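Local coordinates for protein adenosine kinase, putative (Trypanosoma brucei, PDB 3OTX) that probably phosphorylates adenosine to AMP with magnesium-dependent transfer from ATP, in the purine salvage pathway, and here holds the bisubstrate inhibitor AP5A, at residues Cys14-Leu18 against Ala138-Ala143; Gly170-Thr174 against Phe202-Phe207. The protein carries 1 engineered substitution. One frame throughout, in Å; residues are numbered along the deposited sequence.

Contact 1: residues Cys14-Leu18 against Ala138-Ala143; sequences CNPLL and ADLGAA. With AP5 (bis(adenosine)-5'-pentaphosphate), chain C.
Asn15 and Leu140 meet beside one adenine of the bound bis(adenosine)-5'-pentaphosphate, and no hydrogen bond joins the two segments: the polar chemistry runs to the ligand instead. Asn15 ND2 gives AP5 N1B a nearly straight bond of 3.1 Å, 171° at the hydrogen, and a weak second one goes to the Phe171 carbonyl. With CG anti to its carbonyl carbon (chi1 -55°), Asn15 sets its amide beside AP5 N1B, while Leu140 CD1 lies against the nitrogen end of that amide, 3.7 Å from Asn15 ND2. Nearer the backbone, Ala143 CB abuts Asn15 CB at 3.6 Å, and Pro16 CD reaches the same methyl. Leu17 divides its branches: CD2 packs on Leu140 CD2 at 3.9 Å, whereas CD1 packs on the adenine face opposite Phe171, 3.6 Å from AP5 C4B. Ala138 CB borders the same base, 3.6 Å from AP5 N7B. A type II' turn from Leu140 to Ala143 brings Ala143 back to Asn15, where a water lies 3.1 Å from both Ala143 O and Cys14 O and may bridge them. A donor aimed at N1B suits an adenine ring nitrogen that carries no proton, and methyl groups add an apolar fit, consistent with recognition of adenosine.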
loop_
_atom_site.group_PDB
_atom_site.type_symbol
_atom_site.label_atom_id
_atom_site.label_comp_id
_atom_site.label_asym_id
_atom_site.label_seq_id
_atom_site.Cartn_x
_atom_site.Cartn_y
_atom_site.Cartn_z
ATOM N N CYS A 14 2.731 -7.419 -2.278
ATOM C CA CYS A 14 2.936 -6.885 -0.933
ATOM C C CYS A 14 2.997 -8.092 0.025
ATOM O O CYS A 14 3.247 -9.249 -0.394
ATOM C CB CYS A 14 1.777 -5.923 -0.600
ATOM S SG CYS A 14 1.981 -4.925 0.895
ATOM N N ASN A 15 2.811 -7.803 1.306
ATOM C CA ASN A 15 2.855 -8.796 2.389
ATOM C C ASN A 15 1.454 -8.995 2.912
ATOM O O ASN A 15 0.867 -8.054 3.466
ATOM C CB ASN A 15 3.717 -8.224 3.518
ATOM C CG ASN A 15 5.104 -7.804 3.033
ATOM O OD1 ASN A 15 5.736 -8.537 2.281
ATOM N ND2 ASN A 15 5.601 -6.615 3.481
ATOM N N PRO A 16 0.874 -10.193 2.707
ATOM C CA PRO A 16 -0.518 -10.363 3.110
ATOM C C PRO A 16 -0.548 -10.606 4.627
ATOM O O PRO A 16 0.119 -11.520 5.122
ATOM C CB PRO A 16 -0.988 -11.590 2.304
ATOM C CG PRO A 16 0.265 -12.311 1.903
ATOM C CD PRO A 16 1.367 -11.296 1.844
ATOM N N LEU A 17 -1.222 -9.724 5.359
ATOM C CA LEU A 17 -1.210 -9.809 6.820
ATOM C C LEU A 17 -2.628 -9.802 7.336
ATOM O O LEU A 17 -3.469 -9.099 6.772
ATOM C CB LEU A 17 -0.493 -8.587 7.421
ATOM C CG LEU A 17 0.877 -8.216 6.879
ATOM C CD1 LEU A 17 1.334 -6.891 7.529
ATOM C CD2 LEU A 17 1.873 -9.349 7.190
ATOM N N LEU A 18 -2.901 -10.571 8.382
ATOM C CA LEU A 18 -4.158 -10.436 9.093
ATOM C C LEU A 18 -4.047 -9.319 10.132
ATOM O O LEU A 18 -3.147 -9.344 11.000
ATOM C CB LEU A 18 -4.497 -11.761 9.791
ATOM C CG LEU A 18 -5.962 -11.710 10.281
ATOM C CD1 LEU A 18 -6.954 -12.248 9.197
ATOM C CD2 LEU A 18 -6.199 -12.299 11.650
ATOM N N ALA A 138 3.937 -4.761 12.499
ATOM C CA ALA A 138 3.759 -5.834 11.495
ATOM C C ALA A 138 4.719 -6.986 11.764
ATOM O O ALA A 138 5.948 -6.776 11.814
ATOM C CB ALA A 138 4.001 -5.274 10.081
ATOM N N ASP A 139 4.167 -8.193 11.939
ATOM C CA ASP A 139 4.932 -9.430 12.069
ATOM C C ASP A 139 4.746 -10.194 10.784
ATOM O O ASP A 139 3.721 -10.866 10.583
ATOM C CB ASP A 139 4.410 -10.192 13.282
ATOM C CG ASP A 139 5.073 -11.536 13.466
ATOM O OD1 ASP A 139 6.038 -11.839 12.740
ATOM O OD2 ASP A 139 4.627 -12.282 14.354
ATOM N N LEU A 140 5.682 -10.022 9.838
ATOM C CA LEU A 140 5.472 -10.555 8.498
ATOM C C LEU A 140 5.268 -12.071 8.413
ATOM O O LEU A 140 4.572 -12.521 7.506
ATOM C CB LEU A 140 6.584 -10.159 7.543
ATOM C CG LEU A 140 6.766 -8.659 7.256
ATOM C CD1 LEU A 140 7.650 -8.388 5.989
ATOM C CD2 LEU A 140 5.499 -7.895 7.176
ATOM N N GLY A 141 5.929 -12.832 9.286
ATOM C CA GLY A 141 5.791 -14.295 9.237
ATOM C C GLY A 141 6.072 -14.812 7.830
ATOM O O GLY A 141 7.108 -14.478 7.215
ATOM N N ALA A 142 5.124 -15.586 7.316
ATOM C CA ALA A 142 5.242 -16.175 5.997
ATOM C C ALA A 142 5.580 -15.137 4.916
ATOM O O ALA A 142 6.250 -15.465 3.930
ATOM C CB ALA A 142 3.960 -16.898 5.661
ATOM N N ALA A 143 5.105 -13.894 5.062
ATOM C CA ALA A 143 5.298 -12.911 3.995
ATOM C C ALA A 143 6.784 -12.650 3.743
ATOM O O ALA A 143 7.189 -12.338 2.630
ATOM C CB ALA A 143 4.535 -11.605 4.283
HETATM P PA AP5 C . -3.993 10.653 4.130
HETATM O O1A AP5 C . -4.253 10.959 5.601
HETATM O O2A AP5 C . -3.031 11.613 3.459
HETATM O O3A AP5 C . -3.407 9.175 3.879
HETATM P PB AP5 C . -2.345 8.384 4.802
HETATM O O1B AP5 C . -1.575 9.295 5.707
HETATM O O2B AP5 C . -1.568 7.502 3.887
HETATM O O3B AP5 C . -3.375 7.525 5.661
HETATM P PG AP5 C . -3.264 6.758 7.052
HETATM O O1G AP5 C . -4.652 6.675 7.608
HETATM O O2G AP5 C . -2.381 7.430 8.079
HETATM O O3G AP5 C . -2.813 5.362 6.548
HETATM P PD AP5 C . -2.477 4.009 7.367
HETATM O O1D AP5 C . -2.632 4.143 8.871
HETATM O O2D AP5 C . -1.158 3.540 6.818
HETATM O O3D AP5 C . -3.691 3.066 6.887
HETATM P PE AP5 C . -3.716 2.156 5.555
HETATM O O1E AP5 C . -3.073 2.904 4.421
HETATM O O2E AP5 C . -5.132 1.625 5.345
HETATM O O5F AP5 C . -5.418 10.566 3.400
HETATM C C5F AP5 C . -5.521 10.121 2.047
HETATM C C4F AP5 C . -6.801 10.658 1.454
HETATM O O4F AP5 C . -7.915 10.289 2.278
HETATM C C3F AP5 C . -6.894 12.180 1.407
HETATM O O3F AP5 C . -6.307 12.657 0.221
HETATM C C2F AP5 C . -8.367 12.441 1.530
HETATM O O2F AP5 C . -8.987 12.272 0.280
HETATM C C1F AP5 C . -8.836 11.298 2.436
HETATM N N9A AP5 C . -8.857 11.656 3.883
HETATM C C8A AP5 C . -7.982 11.198 4.872
HETATM N N7A AP5 C . -8.371 11.750 6.054
HETATM C C5A AP5 C . -9.463 12.521 5.838
HETATM C C6A AP5 C . -10.281 13.263 6.661
HETATM N N6A AP5 C . -10.139 13.257 7.989
HETATM N N1A AP5 C . -11.347 13.931 6.108
HETATM C C2A AP5 C . -11.637 13.860 4.755
HETATM N N3A AP5 C . -10.817 13.104 3.945
HETATM C C4A AP5 C . -9.774 12.434 4.472
HETATM O O5J AP5 C . -2.730 0.919 5.926
HETATM C C5J AP5 C . -3.055 0.062 7.007
HETATM C C4J AP5 C . -2.517 -1.299 6.596
HETATM O O4J AP5 C . -1.082 -1.316 6.654
HETATM C C3J AP5 C . -2.915 -2.431 7.549
HETATM O O3J AP5 C . -3.938 -3.195 6.909
HETATM C C2J AP5 C . -1.618 -3.222 7.781
HETATM O O2J AP5 C . -1.773 -4.629 7.636
HETATM C C1J AP5 C . -0.716 -2.671 6.704
HETATM N N9B AP5 C . 0.716 -2.822 6.999
HETATM C C8B AP5 C . 1.353 -2.320 8.102
HETATM N N7B AP5 C . 2.650 -2.715 8.022
HETATM C C5B AP5 C . 2.825 -3.451 6.880
HETATM C C6B AP5 C . 3.939 -4.080 6.311
HETATM N N6B AP5 C . 5.146 -4.137 6.897
HETATM N N1B AP5 C . 3.712 -4.766 5.150
HETATM C C2B AP5 C . 2.512 -4.781 4.476
HETATM N N3B AP5 C . 1.405 -4.200 5.060
HETATM C C4B AP5 C . 1.591 -3.517 6.229
HETATM O O HOH W 1 4.752 -11.740 0.807
#

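Contact 2: residues Gly170-Thr174 against Phe202-Phe207. With AP5 (bis(adenosine)-5'-pentaphosphate), chain C.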
loop_
_atom_site.group_PDB
_atom_site.type_symbol
_atom_site.label_atom_id
_atom_site.label_comp_id
_atom_site.label_asym_id
_atom_site.label_seq_id
_atom_site.Cartn_x
_atom_site.Cartn_y
_atom_site.Cartn_z
ATOM N N GLY A 170 5.894 0.088 -0.681
ATOM C CA GLY A 170 7.234 0.292 -0.167
ATOM C C GLY A 170 7.594 -0.801 0.827
ATOM O O GLY A 170 8.748 -1.170 0.957
ATOM N N PHE A 171 6.600 -1.329 1.520
ATOM C CA PHE A 171 6.845 -2.446 2.455
ATOM C C PHE A 171 7.484 -3.688 1.851
ATOM O O PHE A 171 8.172 -4.426 2.574
ATOM C CB PHE A 171 5.532 -2.844 3.105
ATOM C CG PHE A 171 4.942 -1.803 4.032
ATOM C CD1 PHE A 171 3.602 -1.400 3.845
ATOM C CD2 PHE A 171 5.666 -1.303 5.093
ATOM C CE1 PHE A 171 3.010 -0.481 4.777
ATOM C CE2 PHE A 171 5.095 -0.369 6.042
ATOM C CZ PHE A 171 3.772 0.023 5.865
ATOM N N THR A 172 7.344 -3.874 0.537
ATOM C CA THR A 172 8.043 -4.982 -0.131
ATOM C C THR A 172 9.569 -4.854 -0.085
ATOM O O THR A 172 10.255 -5.842 -0.224
ATOM C CB THR A 172 7.616 -5.162 -1.606
ATOM O OG1 THR A 172 7.953 -3.991 -2.345
ATOM C CG2 THR A 172 6.111 -5.409 -1.694
ATOM N N LEU A 173 10.089 -3.660 0.177
ATOM C CA LEU A 173 11.538 -3.452 0.112
ATOM C C LEU A 173 12.256 -4.112 1.289
ATOM O O LEU A 173 13.481 -4.264 1.272
ATOM C CB LEU A 173 11.830 -1.948 0.076
ATOM C CG LEU A 173 11.288 -1.317 -1.213
ATOM C CD1 LEU A 173 11.316 0.212 -1.136
ATOM C CD2 LEU A 173 12.076 -1.786 -2.459
ATOM N N THR A 174 11.487 -4.499 2.308
ATOM C CA THR A 174 12.114 -5.178 3.463
ATOM C C THR A 174 12.281 -6.693 3.284
ATOM O O THR A 174 12.920 -7.348 4.126
ATOM C CB THR A 174 11.377 -4.925 4.794
ATOM O OG1 THR A 174 10.260 -5.836 4.915
ATOM C CG2 THR A 174 10.915 -3.501 4.912
ATOM N N PHE A 202 9.944 4.609 7.990
ATOM C CA PHE A 202 11.063 3.668 8.215
ATOM C C PHE A 202 11.677 3.061 6.957
ATOM O O PHE A 202 12.816 2.589 6.973
ATOM C CB PHE A 202 10.741 2.582 9.254
ATOM C CG PHE A 202 9.890 1.444 8.750
ATOM C CD1 PHE A 202 10.427 0.414 7.983
ATOM C CD2 PHE A 202 8.551 1.375 9.113
ATOM C CE1 PHE A 202 9.620 -0.651 7.548
ATOM C CE2 PHE A 202 7.755 0.303 8.693
ATOM C CZ PHE A 202 8.282 -0.700 7.914
ATOM N N ILE A 203 10.907 3.090 5.879
ATOM C CA ILE A 203 11.415 2.634 4.600
ATOM C C ILE A 203 12.558 3.574 4.171
ATOM O O ILE A 203 13.629 3.100 3.777
ATOM C CB ILE A 203 10.288 2.599 3.532
ATOM C CG1 ILE A 203 9.223 1.517 3.870
ATOM C CG2 ILE A 203 10.876 2.396 2.136
ATOM C CD1 ILE A 203 9.789 0.043 3.906
ATOM N N MET A 204 12.322 4.887 4.233
ATOM C CA MET A 204 13.349 5.868 3.887
ATOM C C MET A 204 14.514 5.889 4.883
ATOM O O MET A 204 15.657 6.138 4.500
ATOM C CB MET A 204 12.731 7.268 3.807
ATOM C CG MET A 204 12.021 7.636 2.480
ATOM S SD MET A 204 10.547 6.721 2.040
ATOM C CE MET A 204 9.380 7.417 3.253
ATOM N N GLN A 205 14.230 5.618 6.155
ATOM C CA GLN A 205 15.263 5.636 7.191
ATOM C C GLN A 205 16.198 4.429 7.134
ATOM O O GLN A 205 17.417 4.601 7.227
ATOM C CB GLN A 205 14.632 5.762 8.579
ATOM C CG GLN A 205 13.872 7.072 8.775
ATOM C CD GLN A 205 12.817 7.015 9.899
ATOM O OE1 GLN A 205 12.414 5.938 10.361
ATOM N NE2 GLN A 205 12.366 8.189 10.333
ATOM N N PHE A 206 15.644 3.234 6.908
ATOM C CA PHE A 206 16.388 1.978 7.051
ATOM C C PHE A 206 16.489 1.095 5.799
ATOM O O PHE A 206 17.257 0.125 5.795
ATOM C CB PHE A 206 15.784 1.163 8.192
ATOM C CG PHE A 206 15.811 1.878 9.514
ATOM C CD1 PHE A 206 17.012 2.066 10.194
ATOM C CD2 PHE A 206 14.638 2.355 10.082
ATOM C CE1 PHE A 206 17.044 2.732 11.426
ATOM C CE2 PHE A 206 14.653 3.019 11.306
ATOM C CZ PHE A 206 15.868 3.205 11.985
ATOM N N PHE A 207 15.682 1.400 4.771
ATOM C CA PHE A 207 15.691 0.654 3.500
ATOM C C PHE A 207 15.936 1.586 2.313
ATOM O O PHE A 207 15.401 1.380 1.231
ATOM C CB PHE A 207 14.393 -0.155 3.361
ATOM C CG PHE A 207 14.206 -1.132 4.477
ATOM C CD1 PHE A 207 13.600 -0.722 5.676
ATOM C CD2 PHE A 207 14.736 -2.409 4.401
ATOM C CE1 PHE A 207 13.453 -1.630 6.749
ATOM C CE2 PHE A 207 14.612 -3.322 5.461
ATOM C CZ PHE A 207 13.964 -2.928 6.638
HETATM P PA AP5 C . -3.993 10.653 4.130
HETATM O O1A AP5 C . -4.253 10.959 5.601
HETATM O O2A AP5 C . -3.031 11.613 3.459
HETATM O O3A AP5 C . -3.407 9.175 3.879
HETATM P PB AP5 C . -2.345 8.384 4.802
HETATM O O1B AP5 C . -1.575 9.295 5.707
HETATM O O2B AP5 C . -1.568 7.502 3.887
HETATM O O3B AP5 C . -3.375 7.525 5.661
HETATM P PG AP5 C . -3.264 6.758 7.052
HETATM O O1G AP5 C . -4.652 6.675 7.608
HETATM O O2G AP5 C . -2.381 7.430 8.079
HETATM O O3G AP5 C . -2.813 5.362 6.548
HETATM P PD AP5 C . -2.477 4.009 7.367
HETATM O O1D AP5 C . -2.632 4.143 8.871
HETATM O O2D AP5 C . -1.158 3.540 6.818
HETATM O O3D AP5 C . -3.691 3.066 6.887
HETATM P PE AP5 C . -3.716 2.156 5.555
HETATM O O1E AP5 C . -3.073 2.904 4.421
HETATM O O2E AP5 C . -5.132 1.625 5.345
HETATM O O5F AP5 C . -5.418 10.566 3.400
HETATM C C5F AP5 C . -5.521 10.121 2.047
HETATM C C4F AP5 C . -6.801 10.658 1.454
HETATM O O4F AP5 C . -7.915 10.289 2.278
HETATM C C3F AP5 C . -6.894 12.180 1.407
HETATM O O3F AP5 C . -6.307 12.657 0.221
HETATM C C2F AP5 C . -8.367 12.441 1.530
HETATM O O2F AP5 C . -8.987 12.272 0.280
HETATM C C1F AP5 C . -8.836 11.298 2.436
HETATM N N9A AP5 C . -8.857 11.656 3.883
HETATM C C8A AP5 C . -7.982 11.198 4.872
HETATM N N7A AP5 C . -8.371 11.750 6.054
HETATM C C5A AP5 C . -9.463 12.521 5.838
HETATM C C6A AP5 C . -10.281 13.263 6.661
HETATM N N6A AP5 C . -10.139 13.257 7.989
HETATM N N1A AP5 C . -11.347 13.931 6.108
HETATM C C2A AP5 C . -11.637 13.860 4.755
HETATM N N3A AP5 C . -10.817 13.104 3.945
HETATM C C4A AP5 C . -9.774 12.434 4.472
HETATM O O5J AP5 C . -2.730 0.919 5.926
HETATM C C5J AP5 C . -3.055 0.062 7.007
HETATM C C4J AP5 C . -2.517 -1.299 6.596
HETATM O O4J AP5 C . -1.082 -1.316 6.654
HETATM C C3J AP5 C . -2.915 -2.431 7.549
HETATM O O3J AP5 C . -3.938 -3.195 6.909
HETATM C C2J AP5 C . -1.618 -3.222 7.781
HETATM O O2J AP5 C . -1.773 -4.629 7.636
HETATM C C1J AP5 C . -0.716 -2.671 6.704
HETATM N N9B AP5 C . 0.716 -2.822 6.999
HETATM C C8B AP5 C . 1.353 -2.320 8.102
HETATM N N7B AP5 C . 2.650 -2.715 8.022
HETATM C C5B AP5 C . 2.825 -3.451 6.880
HETATM C C6B AP5 C . 3.939 -4.080 6.311
HETATM N N6B AP5 C . 5.146 -4.137 6.897
HETATM N N1B AP5 C . 3.712 -4.766 5.150
HETATM C C2B AP5 C . 2.512 -4.781 4.476
HETATM N N3B AP5 C . 1.405 -4.200 5.060
HETATM C C4B AP5 C . 1.591 -3.517 6.229
#
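Phe171 presents the edge of its ring to Phe202 and a face to adenine. The two phenyl planes stand at 38° with centroids 6.0 Å apart, an oblique pair in which Phe171 CE2 meets Phe202 CZ at 3.7 Å. Over the Phe171 face lies AP5 C6B, 3.3 Å above the plane and displaced toward the rim. Phe202 reaches Phe171 from helix 201-206 with its CG between the backbone N and the carbonyl carbon (chi1 79°). Farther along, Thr174 places CG2 over the centre of the Phe207 ring, 3.6 Å from the centroid, a CH-pi contact; the same methyl borders the edge of Phe202. Between these aromatic contacts Ile203 points into the 3-10 turn of 170-174: CD1 lies 3.4 Å from Gly170 O and packs on Thr174 CG2, while CG2 meets Leu173 CD1 at 4.0 Å, the two side chains crossing at about a right angle. Gly170 O also accepts the Leu173 backbone N-H. Outside the contact, Ser199 OG bonds to Phe171 N and Leu173 continues onto helix 208-214. Across the interface the attraction is apolar and aromatic: Phe202 and Ile203 hold the edge and flank of the adenosine-binding Phe171, while Phe207 covers Thr174 of the same 3-10 turn.

The centres of the two contacts lie about 14 Å apart, and both touch the same adenine. They follow in series along the chain. Contact 1 joins the link from strand 10-13 into strand 17-23 to strand 133-141 and the turn that follows it; strands 17-23 and 133-141 belong to the smaller five-stranded sheet. Contact 2 lies on the connections that follow two neighbouring parallel strands of the large ten-stranded sheet, 165-169 and 193-197. They meet directly where Cys14 CA approaches Thr172 CG2 at 3.6 Å and Leu140 CD1 approaches Thr174 OG1 at 3.8 Å. The adenosine site thus draws on both sheets of this PfkB-family, ribokinase-clan kinase.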